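Local coordinates for protein aminotransferase, class III (Deinococcus radiodurans, PDB 3I4J) that probably transfers amino groups between substrates using pyridoxal phosphate as cofactor, at residues C[126-130]-C[197-203]; C[177-183]-C[220-226]; C[212-218]-C[249-255]. The protein carries 1 engineered substitution. All coordinates share one frame; numbering follows the deposited sequence.

Interaction 1: C[126-130]-C[197-203]; sequences TRVPS and EPVVGAS
Arg127 NH2 lies 2.8 Å from Glu197 O, and this reach joins the ends of two neighbouring parallel strands, 123-127 and 191-196, where both turn into loops. The Arg127 side chain runs extended through chi2 and then bends at chi3 (60°), which carries the guanidinium across to the 197-203 loop. The carbonyl sits at the edge of the group, near its plane, but the N-H angle of 125° makes the bond weak. The firmer grip is on NH1, which is hydrogen-bonded to the hydroxyls of Tyr213 and Tyr214 on the following helix, while Tyr214 also binds Pro198 O. Val200 CG2 crosses obliquely 3.9 Å from Arg127 NH2, in the buried, tighter part of the contact.

Toward solvent the fit is looser. Ser130 OG donates to Glu197 OE1 over 2.8 Å, using the anti lone pair of that oxygen, and Glu197 OE2 takes a weak bond from Gly201 N. One water lies between the loops: it donates to Ser130 OG at 2.6 Å, accepts from Glu197 N at 3.0 Å and is weakly approached by Arg127 NH2. Farther out, Pro129, which follows a cis peptide bond, offers CG to Ser203 OG at 3.6 Å in plain van der Waals contact.

With an alanine at Glu197, Ser130 OG would probably lose its acceptor and the Gly201 amide its weak mate, leaving the outer loops less firmly joined. In this fold the cofactor site lies at the C-terminal ends of the parallel strands of the central sheet, so these loops probably border it. The chemistry implies a junction fixed at its buried end by arginine and tyrosines, and bridged at its outer end by single hydrogen bonds and a water.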
ATOM      1  N   THR C 126      16.339  -3.535  17.340  1.00 18.21           N
ATOM      2  CA  THR C 126      15.561  -2.311  17.237  1.00 17.96           C
ATOM      3  C   THR C 126      15.698  -1.627  18.592  1.00 18.37           C
ATOM      4  O   THR C 126      16.174  -2.229  19.552  1.00 21.26           O
ATOM      5  CB  THR C 126      14.072  -2.561  16.873  1.00 17.64           C
ATOM      6  OG1 THR C 126      13.479  -3.461  17.812  1.00 20.78           O
ATOM      7  CG2 THR C 126      13.977  -3.143  15.461  1.00 19.66           C
ATOM      8  N   ARG C 127      15.271  -0.380  18.678  1.00 19.02           N
ATOM      9  CA  ARG C 127      15.445   0.387  19.905  1.00 20.01           C
ATOM     10  C   ARG C 127      14.155   0.853  20.567  1.00 21.49           C
ATOM     11  O   ARG C 127      13.225   1.292  19.894  1.00 22.02           O
ATOM     12  CB  ARG C 127      16.323   1.596  19.570  1.00 19.96           C
ATOM     13  CG  ARG C 127      16.802   2.436  20.737  1.00 18.65           C
ATOM     14  CD  ARG C 127      17.599   3.626  20.190  1.00 19.70           C
ATOM     15  NE  ARG C 127      16.759   4.444  19.315  1.00 19.66           N
ATOM     16  CZ  ARG C 127      17.209   5.350  18.453  1.00 19.14           C
ATOM     17  NH1 ARG C 127      18.510   5.578  18.333  1.00 16.85           N
ATOM     18  NH2 ARG C 127      16.350   6.028  17.701  1.00 18.09           N
ATOM     19  N   VAL C 128      14.114   0.756  21.892  1.00 22.65           N
ATOM     20  CA  VAL C 128      12.961   1.200  22.662  1.00 23.32           C
ATOM     21  C   VAL C 128      12.814   2.699  22.382  1.00 25.48           C
ATOM     22  O   VAL C 128      13.809   3.427  22.333  1.00 23.27           O
ATOM     23  CB  VAL C 128      13.189   0.983  24.182  1.00 23.79           C
ATOM     24  CG1 VAL C 128      12.017   1.539  24.976  1.00 24.92           C
ATOM     25  CG2 VAL C 128      13.373  -0.499  24.480  1.00 21.29           C
ATOM     26  N   PRO C 129      11.578   3.182  22.180  1.00 27.86           N
ATOM     27  CA  PRO C 129      10.302   2.464  22.186  1.00 29.88           C
ATOM     28  C   PRO C 129       9.758   2.277  20.768  1.00 33.52           C
ATOM     29  O   PRO C 129       8.550   2.112  20.576  1.00 35.24           O
ATOM     30  CB  PRO C 129       9.420   3.393  22.996  1.00 30.44           C
ATOM     31  CG  PRO C 129       9.819   4.733  22.421  1.00 30.75           C
ATOM     32  CD  PRO C 129      11.340   4.637  22.255  1.00 29.21           C
ATOM     33  N   SER C 130      10.649   2.321  19.783  1.00 35.30           N
ATOM     34  CA  SER C 130      10.269   2.172  18.381  1.00 38.01           C
ATOM     35  C   SER C 130       9.965   0.715  18.032  1.00 39.48           C
ATOM     36  O   SER C 130       9.108   0.078  18.646  1.00 41.84           O
ATOM     37  CB  SER C 130      11.395   2.686  17.475  1.00 38.12           C
ATOM     38  OG  SER C 130      11.795   4.000  17.837  1.00 35.58           O
ATOM     39  N   GLU C 197      14.984   4.820  14.009  1.00 19.89           N
ATOM     40  CA  GLU C 197      14.514   6.084  13.449  1.00 21.06           C
ATOM     41  C   GLU C 197      15.569   7.061  13.962  1.00 18.72           C
ATOM     42  O   GLU C 197      15.806   7.120  15.164  1.00 18.15           O
ATOM     43  CB  GLU C 197      13.177   6.508  14.060  1.00 24.28           C
ATOM     44  CG  GLU C 197      11.996   5.592  13.827  1.00 28.73           C
ATOM     45  CD  GLU C 197      10.792   6.018  14.653  1.00 31.02           C
ATOM     46  OE1 GLU C 197      10.737   5.682  15.857  1.00 34.86           O
ATOM     47  OE2 GLU C 197       9.912   6.705  14.104  1.00 34.19           O
ATOM     48  N   PRO C 198      16.208   7.837  13.075  1.00 18.85           N
ATOM     49  CA  PRO C 198      17.222   8.777  13.573  1.00 19.43           C
ATOM     50  C   PRO C 198      16.627   9.678  14.658  1.00 20.89           C
ATOM     51  O   PRO C 198      17.234   9.909  15.708  1.00 20.02           O
ATOM     52  CB  PRO C 198      17.622   9.546  12.316  1.00 20.62           C
ATOM     53  CG  PRO C 198      17.474   8.506  11.234  1.00 19.33           C
ATOM     54  CD  PRO C 198      16.142   7.855  11.604  1.00 20.04           C
ATOM     55  N   VAL C 199      15.435  10.196  14.380  1.00 20.25           N
ATOM     56  CA  VAL C 199      14.699  11.034  15.320  1.00 20.99           C
ATOM     57  C   VAL C 199      13.394  10.264  15.466  1.00 22.32           C
ATOM     58  O   VAL C 199      12.747   9.949  14.466  1.00 22.21           O
ATOM     59  CB  VAL C 199      14.428  12.442  14.743  1.00 21.04           C
ATOM     60  CG1 VAL C 199      13.532  13.232  15.684  1.00 22.08           C
ATOM     61  CG2 VAL C 199      15.747  13.178  14.544  1.00 21.81           C
ATOM     62  N   VAL C 200      13.033   9.938  16.701  1.00 22.64           N
ATOM     63  CA  VAL C 200      11.828   9.162  16.975  1.00 24.22           C
ATOM     64  C   VAL C 200      10.528   9.887  16.651  1.00 26.17           C
ATOM     65  O   VAL C 200      10.416  11.102  16.818  1.00 24.46           O
ATOM     66  CB  VAL C 200      11.801   8.696  18.449  1.00 23.84           C
ATOM     67  CG1 VAL C 200      10.536   7.892  18.732  1.00 26.74           C
ATOM     68  CG2 VAL C 200      13.037   7.847  18.738  1.00 26.04           C
ATOM     69  N   GLY C 201       9.547   9.119  16.188  1.00 28.12           N
ATOM     70  CA  GLY C 201       8.257   9.680  15.840  1.00 28.69           C
ATOM     71  C   GLY C 201       7.230   9.586  16.952  1.00 32.09           C
ATOM     72  O   GLY C 201       7.505   9.926  18.101  1.00 31.05           O
ATOM     73  N   ALA C 202       6.040   9.109  16.599  1.00 34.00           N
ATOM     74  CA  ALA C 202       4.926   8.975  17.532  1.00 35.99           C
ATOM     75  C   ALA C 202       5.228   8.293  18.866  1.00 36.05           C
ATOM     76  O   ALA C 202       4.756   8.746  19.907  1.00 38.10           O
ATOM     77  CB  ALA C 202       3.772   8.254  16.838  1.00 37.72           C
ATOM     78  N   SER C 203       6.006   7.215  18.841  1.00 36.52           N
ATOM     79  CA  SER C 203       6.337   6.473  20.059  1.00 37.03           C
ATOM     80  C   SER C 203       6.899   7.329  21.194  1.00 36.31           C
ATOM     81  O   SER C 203       6.576   7.112  22.362  1.00 37.14           O
ATOM     82  CB  SER C 203       7.319   5.343  19.736  1.00 38.08           C
ATOM     83  OG  SER C 203       8.528   5.858  19.209  1.00 40.60           O
TER
HETATM   84  O   HOH W   1      14.171   3.768  16.743  1.00 19.89           O

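Interaction 2: C[177-183]-C[220-226]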
ATOM      1  N   GLU C 177      27.419   3.315  22.744  1.00 22.33           N
ATOM      2  CA  GLU C 177      28.174   2.122  23.113  1.00 22.49           C
ATOM      3  C   GLU C 177      27.257   1.027  23.650  1.00 22.61           C
ATOM      4  O   GLU C 177      27.650  -0.133  23.749  1.00 23.18           O
ATOM      5  CB  GLU C 177      29.258   2.473  24.139  1.00 23.84           C
ATOM      6  CG  GLU C 177      30.514   3.029  23.487  1.00 25.48           C
ATOM      7  CD  GLU C 177      31.273   1.971  22.702  1.00 26.45           C
ATOM      8  OE1 GLU C 177      31.894   2.315  21.676  1.00 26.24           O
ATOM      9  OE2 GLU C 177      31.260   0.795  23.120  1.00 28.05           O
ATOM     10  N   GLY C 178      26.028   1.396  23.988  1.00 23.68           N
ATOM     11  CA  GLY C 178      25.088   0.404  24.466  1.00 23.50           C
ATOM     12  C   GLY C 178      24.860  -0.638  23.382  1.00 23.84           C
ATOM     13  O   GLY C 178      24.511  -1.783  23.675  1.00 22.85           O
ATOM     14  N   LEU C 179      25.067  -0.246  22.125  1.00 22.26           N
ATOM     15  CA  LEU C 179      24.878  -1.163  21.006  1.00 22.40           C
ATOM     16  C   LEU C 179      25.957  -2.238  21.018  1.00 22.12           C
ATOM     17  O   LEU C 179      25.684  -3.405  20.722  1.00 21.62           O
ATOM     18  CB  LEU C 179      24.897  -0.404  19.669  1.00 22.80           C
ATOM     19  CG  LEU C 179      24.753  -1.255  18.398  1.00 21.82           C
ATOM     20  CD1 LEU C 179      23.472  -2.082  18.459  1.00 23.64           C
ATOM     21  CD2 LEU C 179      24.745  -0.350  17.170  1.00 23.33           C
ATOM     22  N   ARG C 180      27.186  -1.854  21.354  1.00 22.33           N
ATOM     23  CA  ARG C 180      28.258  -2.836  21.410  1.00 22.86           C
ATOM     24  C   ARG C 180      27.939  -3.833  22.522  1.00 22.02           C
ATOM     25  O   ARG C 180      28.095  -5.038  22.344  1.00 22.54           O
ATOM     26  CB  ARG C 180      29.613  -2.177  21.696  1.00 22.27           C
ATOM     27  CG  ARG C 180      30.778  -3.165  21.593  1.00 25.29           C
ATOM     28  CD  ARG C 180      32.061  -2.597  22.190  1.00 24.36           C
ATOM     29  NE  ARG C 180      32.410  -1.305  21.608  1.00 23.42           N
ATOM     30  CZ  ARG C 180      33.087  -1.141  20.474  1.00 22.31           C
ATOM     31  NH1 ARG C 180      33.506  -2.191  19.780  1.00 22.74           N
ATOM     32  NH2 ARG C 180      33.340   0.083  20.034  1.00 22.85           N
ATOM     33  N   ALA C 181      27.475  -3.320  23.658  1.00 22.44           N
ATOM     34  CA  ALA C 181      27.134  -4.162  24.802  1.00 23.61           C
ATOM     35  C   ALA C 181      26.061  -5.189  24.442  1.00 23.45           C
ATOM     36  O   ALA C 181      26.153  -6.355  24.826  1.00 23.91           O
ATOM     37  CB  ALA C 181      26.659  -3.291  25.971  1.00 23.74           C
ATOM     38  N   LEU C 182      25.042  -4.750  23.710  1.00 23.08           N
ATOM     39  CA  LEU C 182      23.966  -5.653  23.306  1.00 22.20           C
ATOM     40  C   LEU C 182      24.497  -6.700  22.330  1.00 21.18           C
ATOM     41  O   LEU C 182      24.165  -7.882  22.419  1.00 23.50           O
ATOM     42  CB  LEU C 182      22.824  -4.865  22.651  1.00 21.31           C
ATOM     43  CG  LEU C 182      21.668  -5.716  22.111  1.00 20.79           C
ATOM     44  CD1 LEU C 182      21.147  -6.622  23.210  1.00 22.17           C
ATOM     45  CD2 LEU C 182      20.552  -4.810  21.592  1.00 23.63           C
ATOM     46  N   LEU C 183      25.327  -6.261  21.395  1.00 20.44           N
ATOM     47  CA  LEU C 183      25.898  -7.168  20.415  1.00 21.99           C
ATOM     48  C   LEU C 183      26.718  -8.248  21.110  1.00 23.75           C
ATOM     49  O   LEU C 183      26.644  -9.423  20.752  1.00 24.53           O
ATOM     50  CB  LEU C 183      26.769  -6.395  19.426  1.00 21.51           C
ATOM     51  CG  LEU C 183      25.997  -5.676  18.315  1.00 20.44           C
ATOM     52  CD1 LEU C 183      26.905  -4.692  17.597  1.00 22.63           C
ATOM     53  CD2 LEU C 183      25.443  -6.709  17.339  1.00 22.40           C
ATOM     54  N   ILE C 220      30.231   1.028  15.058  1.00 20.05           N
ATOM     55  CA  ILE C 220      29.986  -0.248  15.715  1.00 20.89           C
ATOM     56  C   ILE C 220      29.391  -1.246  14.716  1.00 21.27           C
ATOM     57  O   ILE C 220      29.746  -2.427  14.717  1.00 19.16           O
ATOM     58  CB  ILE C 220      29.020  -0.080  16.917  1.00 21.62           C
ATOM     59  CG1 ILE C 220      29.709   0.714  18.024  1.00 25.41           C
ATOM     60  CG2 ILE C 220      28.580  -1.439  17.443  1.00 21.87           C
ATOM     61  CD1 ILE C 220      30.938   0.041  18.560  1.00 30.35           C
ATOM     62  N   CYS C 221      28.490  -0.768  13.863  1.00 20.74           N
ATOM     63  CA  CYS C 221      27.869  -1.631  12.866  1.00 21.41           C
ATOM     64  C   CYS C 221      28.910  -2.131  11.867  1.00 21.37           C
ATOM     65  O   CYS C 221      28.896  -3.300  11.479  1.00 22.17           O
ATOM     66  CB  CYS C 221      26.739  -0.889  12.134  1.00 21.29           C
ATOM     67  SG  CYS C 221      25.218  -0.684  13.136  1.00 21.92           S
ATOM     68  N   ASP C 222      29.822  -1.255  11.460  1.00 21.30           N
ATOM     69  CA  ASP C 222      30.867  -1.656  10.524  1.00 23.47           C
ATOM     70  C   ASP C 222      31.776  -2.723  11.136  1.00 22.63           C
ATOM     71  O   ASP C 222      32.145  -3.694  10.471  1.00 22.08           O
ATOM     72  CB  ASP C 222      31.704  -0.446  10.096  1.00 23.86           C
ATOM     73  CG  ASP C 222      30.949   0.490   9.164  1.00 26.60           C
ATOM     74  OD1 ASP C 222      29.953   0.049   8.553  1.00 27.91           O
ATOM     75  OD2 ASP C 222      31.363   1.662   9.033  1.00 28.36           O
ATOM     76  N   GLU C 223      32.140  -2.542  12.402  1.00 23.68           N
ATOM     77  CA  GLU C 223      33.003  -3.503  13.082  1.00 23.09           C
ATOM     78  C   GLU C 223      32.331  -4.857  13.214  1.00 24.35           C
ATOM     79  O   GLU C 223      32.965  -5.891  13.010  1.00 24.52           O
ATOM     80  CB  GLU C 223      33.382  -3.004  14.480  1.00 25.27           C
ATOM     81  CG  GLU C 223      34.327  -1.826  14.484  1.00 25.35           C
ATOM     82  CD  GLU C 223      34.766  -1.422  15.881  1.00 24.00           C
ATOM     83  OE1 GLU C 223      35.462  -0.398  16.003  1.00 23.43           O
ATOM     84  OE2 GLU C 223      34.422  -2.125  16.855  1.00 22.67           O
ATOM     85  N   ALA C 224      31.042  -4.846  13.553  1.00 21.99           N
ATOM     86  CA  ALA C 224      30.284  -6.078  13.738  1.00 22.27           C
ATOM     87  C   ALA C 224      29.846  -6.728  12.426  1.00 21.40           C
ATOM     88  O   ALA C 224      29.477  -7.899  12.409  1.00 22.85           O
ATOM     89  CB  ALA C 224      29.057  -5.806  14.624  1.00 21.37           C
ATOM     90  N   GLY C 225      29.884  -5.968  11.337  1.00 21.54           N
ATOM     91  CA  GLY C 225      29.484  -6.505  10.049  1.00 21.69           C
ATOM     92  C   GLY C 225      27.976  -6.618   9.889  1.00 22.32           C
ATOM     93  O   GLY C 225      27.501  -7.446   9.112  1.00 22.58           O
ATOM     94  N   ILE C 226      27.224  -5.797  10.619  1.00 21.17           N
ATOM     95  CA  ILE C 226      25.763  -5.825  10.518  1.00 19.86           C
ATOM     96  C   ILE C 226      25.237  -4.671   9.665  1.00 20.63           C
ATOM     97  O   ILE C 226      25.895  -3.644   9.509  1.00 18.99           O
ATOM     98  CB  ILE C 226      25.085  -5.782  11.915  1.00 19.80           C
ATOM     99  CG1 ILE C 226      25.372  -4.447  12.614  1.00 19.39           C
ATOM    100  CG2 ILE C 226      25.564  -6.975  12.748  1.00 20.17           C
ATOM    101  CD1 ILE C 226      24.599  -4.242  13.917  1.00 21.56           C
TER
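Arg180 is held between two glutamates, Glu223 across the interface and Glu177 in its own segment, forming a three-residue salt-bridge network beside a helix pair. Helices 178-186 and 213-224 belong to the layer that packs on the central sheet of the aminotransferase fold; the axes of the two short segments approach to 10.6 Å, with their N-to-C directions 27° apart. Arg180 CG stands anti to the backbone N and the side chain bends at chi3, turning the guanidinium toward Glu223. NE donates to the syn lone pair of Glu177 OE2 at 2.8 Å, almost straight (167°) and within the guanidinium plane. NH1 reaches Glu223 OE2 at 3.1 Å, again close to that plane, although the two flat groups are turned 49° against each other. Having both carboxylates probably keeps the guanidinium from rotating.

Beneath these charges Ile220 is the centre of the apolar interface, its CG2 meeting Leu179 CG; Leu179 and Leu183 also touch Ile125 of the sheet. Gly225, with positive phi, ends the second helix in a Schellman motif, and Ile226 CD1 comes to 4.3 Å from Leu183 CD2. Leu183 CD1 touches both Ile220 CG2, 3.7 Å away, and Ala224 CB, 3.8 Å away.

Interaction 3: C[212-218]-C[249-255]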
ATOM      1  N   GLY C 212      27.163  12.794  18.214  1.00 20.82           N
ATOM      2  CA  GLY C 212      28.102  11.694  18.353  1.00 20.62           C
ATOM      3  C   GLY C 212      27.493  10.304  18.392  1.00 21.99           C
ATOM      4  O   GLY C 212      28.195   9.307  18.199  1.00 22.23           O
ATOM      5  N   TYR C 213      26.183  10.225  18.618  1.00 19.18           N
ATOM      6  CA  TYR C 213      25.496   8.938  18.713  1.00 19.92           C
ATOM      7  C   TYR C 213      25.544   8.086  17.442  1.00 18.38           C
ATOM      8  O   TYR C 213      26.050   6.963  17.457  1.00 19.04           O
ATOM      9  CB  TYR C 213      24.034   9.165  19.110  1.00 18.62           C
ATOM     10  CG  TYR C 213      23.238   7.905  19.375  1.00 19.14           C
ATOM     11  CD1 TYR C 213      23.114   7.394  20.666  1.00 18.72           C
ATOM     12  CD2 TYR C 213      22.551   7.265  18.341  1.00 20.73           C
ATOM     13  CE1 TYR C 213      22.309   6.282  20.928  1.00 20.87           C
ATOM     14  CE2 TYR C 213      21.750   6.155  18.589  1.00 20.18           C
ATOM     15  CZ  TYR C 213      21.627   5.675  19.883  1.00 20.18           C
ATOM     16  OH  TYR C 213      20.784   4.625  20.141  1.00 21.29           O
ATOM     17  N   TYR C 214      25.018   8.607  16.338  1.00 19.73           N
ATOM     18  CA  TYR C 214      25.012   7.816  15.117  1.00 19.16           C
ATOM     19  C   TYR C 214      26.376   7.601  14.483  1.00 19.25           C
ATOM     20  O   TYR C 214      26.569   6.632  13.745  1.00 18.64           O
ATOM     21  CB  TYR C 214      24.015   8.399  14.118  1.00 17.52           C
ATOM     22  CG  TYR C 214      22.598   8.198  14.600  1.00 16.57           C
ATOM     23  CD1 TYR C 214      22.077   6.915  14.770  1.00 18.50           C
ATOM     24  CD2 TYR C 214      21.809   9.286  14.968  1.00 17.54           C
ATOM     25  CE1 TYR C 214      20.791   6.723  15.313  1.00 17.28           C
ATOM     26  CE2 TYR C 214      20.536   9.109  15.508  1.00 17.70           C
ATOM     27  CZ  TYR C 214      20.036   7.831  15.680  1.00 17.29           C
ATOM     28  OH  TYR C 214      18.787   7.671  16.246  1.00 18.51           O
ATOM     29  N   GLU C 215      27.322   8.493  14.766  1.00 20.72           N
ATOM     30  CA  GLU C 215      28.670   8.320  14.241  1.00 21.77           C
ATOM     31  C   GLU C 215      29.212   7.034  14.868  1.00 21.67           C
ATOM     32  O   GLU C 215      29.811   6.198  14.185  1.00 19.91           O
ATOM     33  CB  GLU C 215      29.568   9.505  14.623  1.00 21.05           C
ATOM     34  CG  GLU C 215      29.232  10.816  13.911  1.00 21.97           C
ATOM     35  CD  GLU C 215      28.162  11.639  14.610  1.00 22.96           C
ATOM     36  OE1 GLU C 215      27.463  11.116  15.504  1.00 22.13           O
ATOM     37  OE2 GLU C 215      28.014  12.823  14.252  1.00 23.97           O
ATOM     38  N   ARG C 216      28.984   6.878  16.172  1.00 21.40           N
ATOM     39  CA  ARG C 216      29.438   5.692  16.892  1.00 21.27           C
ATOM     40  C   ARG C 216      28.641   4.458  16.469  1.00 20.20           C
ATOM     41  O   ARG C 216      29.206   3.377  16.316  1.00 20.33           O
ATOM     42  CB  ARG C 216      29.338   5.915  18.409  1.00 21.01           C
ATOM     43  CG  ARG C 216      29.778   4.717  19.269  1.00 23.37           C
ATOM     44  CD  ARG C 216      31.198   4.255  18.942  1.00 25.00           C
ATOM     45  NE  ARG C 216      32.162   5.343  19.057  1.00 28.30           N
ATOM     46  CZ  ARG C 216      32.624   5.826  20.210  1.00 33.17           C
ATOM     47  NH1 ARG C 216      32.221   5.310  21.366  1.00 32.02           N
ATOM     48  NH2 ARG C 216      33.474   6.846  20.206  1.00 33.18           N
ATOM     49  N   VAL C 217      27.332   4.613  16.270  1.00 20.15           N
ATOM     50  CA  VAL C 217      26.509   3.489  15.822  1.00 19.59           C
ATOM     51  C   VAL C 217      27.019   2.976  14.468  1.00 18.00           C
ATOM     52  O   VAL C 217      27.161   1.773  14.266  1.00 19.21           O
ATOM     53  CB  VAL C 217      25.018   3.900  15.665  1.00 19.86           C
ATOM     54  CG1 VAL C 217      24.252   2.825  14.883  1.00 21.03           C
ATOM     55  CG2 VAL C 217      24.388   4.085  17.035  1.00 20.59           C
ATOM     56  N   ARG C 218      27.286   3.897  13.548  1.00 19.26           N
ATOM     57  CA  ARG C 218      27.783   3.539  12.218  1.00 19.41           C
ATOM     58  C   ARG C 218      29.060   2.703  12.335  1.00 21.16           C
ATOM     59  O   ARG C 218      29.200   1.664  11.685  1.00 19.68           O
ATOM     60  CB  ARG C 218      28.062   4.808  11.407  1.00 20.15           C
ATOM     61  CG  ARG C 218      28.755   4.591  10.058  1.00 22.20           C
ATOM     62  CD  ARG C 218      27.842   3.936   9.031  1.00 23.08           C
ATOM     63  NE  ARG C 218      27.824   2.482   9.129  1.00 23.38           N
ATOM     64  CZ  ARG C 218      27.061   1.694   8.378  1.00 24.23           C
ATOM     65  NH1 ARG C 218      26.245   2.225   7.474  1.00 21.92           N
ATOM     66  NH2 ARG C 218      27.118   0.378   8.520  1.00 23.71           N
ATOM     67  N   TRP C 249      24.045  13.999  11.775  1.00 22.34           N
ATOM     68  CA  TRP C 249      25.124  13.481  12.602  1.00 22.48           C
ATOM     69  C   TRP C 249      26.373  13.258  11.749  1.00 21.65           C
ATOM     70  O   TRP C 249      26.649  12.144  11.310  1.00 21.74           O
ATOM     71  CB  TRP C 249      24.692  12.166  13.263  1.00 22.15           C
ATOM     72  CG  TRP C 249      23.854  12.337  14.517  1.00 20.46           C
ATOM     73  CD1 TRP C 249      24.296  12.292  15.810  1.00 20.29           C
ATOM     74  CD2 TRP C 249      22.437  12.563  14.587  1.00 19.81           C
ATOM     75  NE1 TRP C 249      23.246  12.469  16.679  1.00 19.20           N
ATOM     76  CE2 TRP C 249      22.093  12.639  15.958  1.00 19.35           C
ATOM     77  CE3 TRP C 249      21.425  12.707  13.627  1.00 20.76           C
ATOM     78  CZ2 TRP C 249      20.778  12.853  16.393  1.00 19.20           C
ATOM     79  CZ3 TRP C 249      20.113  12.920  14.059  1.00 19.72           C
ATOM     80  CH2 TRP C 249      19.804  12.991  15.434  1.00 19.63           C
ATOM     81  N   SER C 250      27.116  14.334  11.505  1.00 23.64           N
ATOM     82  CA  SER C 250      28.355  14.273  10.727  1.00 25.24           C
ATOM     83  C   SER C 250      28.231  13.617   9.353  1.00 24.35           C
ATOM     84  O   SER C 250      29.176  12.996   8.868  1.00 25.13           O
ATOM     85  CB  SER C 250      29.436  13.544  11.533  1.00 25.22           C
ATOM     86  OG  SER C 250      29.639  14.165  12.789  1.00 27.52           O
ATOM     87  N   GLY C 251      27.069  13.755   8.728  1.00 25.16           N
ATOM     88  CA  GLY C 251      26.868  13.177   7.411  1.00 24.20           C
ATOM     89  C   GLY C 251      26.850  11.661   7.351  1.00 24.49           C
ATOM     90  O   GLY C 251      27.039  11.082   6.283  1.00 23.70           O
ATOM     91  N   VAL C 252      26.615  11.011   8.486  1.00 23.93           N
ATOM     92  CA  VAL C 252      26.572   9.550   8.527  1.00 23.23           C
ATOM     93  C   VAL C 252      25.532   9.014   7.548  1.00 22.81           C
ATOM     94  O   VAL C 252      24.467   9.605   7.373  1.00 21.84           O
ATOM     95  CB  VAL C 252      26.237   9.033   9.952  1.00 24.72           C
ATOM     96  CG1 VAL C 252      25.863   7.552   9.907  1.00 23.79           C
ATOM     97  CG2 VAL C 252      27.446   9.225  10.872  1.00 25.63           C
ATOM     98  N   THR C 253      25.866   7.904   6.901  1.00 22.79           N
ATOM     99  CA  THR C 253      24.966   7.269   5.947  1.00 23.37           C
ATOM    100  C   THR C 253      24.741   5.824   6.370  1.00 22.21           C
ATOM    101  O   THR C 253      25.643   5.171   6.900  1.00 21.49           O
ATOM    102  CB  THR C 253      25.548   7.293   4.512  1.00 24.54           C
ATOM    103  OG1 THR C 253      26.839   6.666   4.501  1.00 24.28           O
ATOM    104  CG2 THR C 253      25.664   8.729   4.014  1.00 24.64           C
ATOM    105  N   PRO C 254      23.522   5.308   6.158  1.00 20.70           N
ATOM    106  CA  PRO C 254      23.192   3.932   6.523  1.00 18.60           C
ATOM    107  C   PRO C 254      23.466   3.000   5.349  1.00 19.50           C
ATOM    108  O   PRO C 254      23.901   3.446   4.285  1.00 19.89           O
ATOM    109  CB  PRO C 254      21.706   4.024   6.836  1.00 19.73           C
ATOM    110  CG  PRO C 254      21.226   4.962   5.757  1.00 18.16           C
ATOM    111  CD  PRO C 254      22.328   6.025   5.669  1.00 21.71           C
ATOM    112  N   ASP C 255      23.224   1.709   5.554  1.00 18.26           N
ATOM    113  CA  ASP C 255      23.394   0.725   4.496  1.00 19.05           C
ATOM    114  C   ASP C 255      22.060   0.642   3.747  1.00 19.80           C
ATOM    115  O   ASP C 255      22.019   0.349   2.557  1.00 20.47           O
ATOM    116  CB  ASP C 255      23.780  -0.627   5.090  1.00 20.47           C
ATOM    117  CG  ASP C 255      25.115  -0.576   5.808  1.00 23.72           C
ATOM    118  OD1 ASP C 255      26.093  -0.099   5.189  1.00 24.43           O
ATOM    119  OD2 ASP C 255      25.190  -1.003   6.980  1.00 23.47           O
TER
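A type I' turn from Trp249 to Val252 lies against the first turns of the helix that begins at Tyr213, with Gly212 at its N-cap position and the CA atoms of Glu215 and Val252 6.2 Å apart. Tyr214 drives its CD2 edge into the face of Trp249 in a T-shaped stack: the planes stand at 89°, and Tyr214 CD2 is 3.4 Å from Trp249 CD2. Glu215 folds back at chi2 (87°), and its carboxylate divides its work. OE2 accepts a hydrogen bond from Ser250 OG at 2.6 Å on its anti lone pair, while OE1 lies at the indole edge, 3.4 Å from Trp249 CD1. Val252 lies against the next turn, CG2 3.7 Å from Glu215 CA and CG1 against Arg218 CB.

Arg218 holds the outgoing limb of the loop, its bends at chi2 and chi3 bringing the guanidinium edge to Thr253 O and Asp255. NH1 donates to Thr253 O at 3.1 Å, on a carbonyl lone pair, and NH2 forms a salt bridge to Asp255 OD2 at 2.8 Å, tilted from the carboxylate plane; NH2 also pairs with Asp222. Trp249 NE1 donates to Ala210 O. Helix 213-224 is thus fastened to the loop entering strand 256-259, and Asp255 OD2 goes on to accept from Phe228 N of the adjacent strand 227-231.

Overall arrangement
From the N terminus, interaction 1 opens at the end of strand 123-127 and closes its loop at 197-203. Before it closes, interaction 2 opens at 177-183, so the two cross. Helix 213-224 then carries segments of two contacts: interaction 3 opens at its start, interaction 2 closes its loop at 220-226, and interaction 3 closes its own at 249-255, crossing interaction 2. Interactions 1 and 3 follow in series, and no contact nests within another. Tyr214 joins these two through its hydroxyl, while a salt bridge from Glu177 to Arg216 links interactions 2 and 3. Helix 213-224 is thereby tied to loops of the central sheet and to helix 178-186.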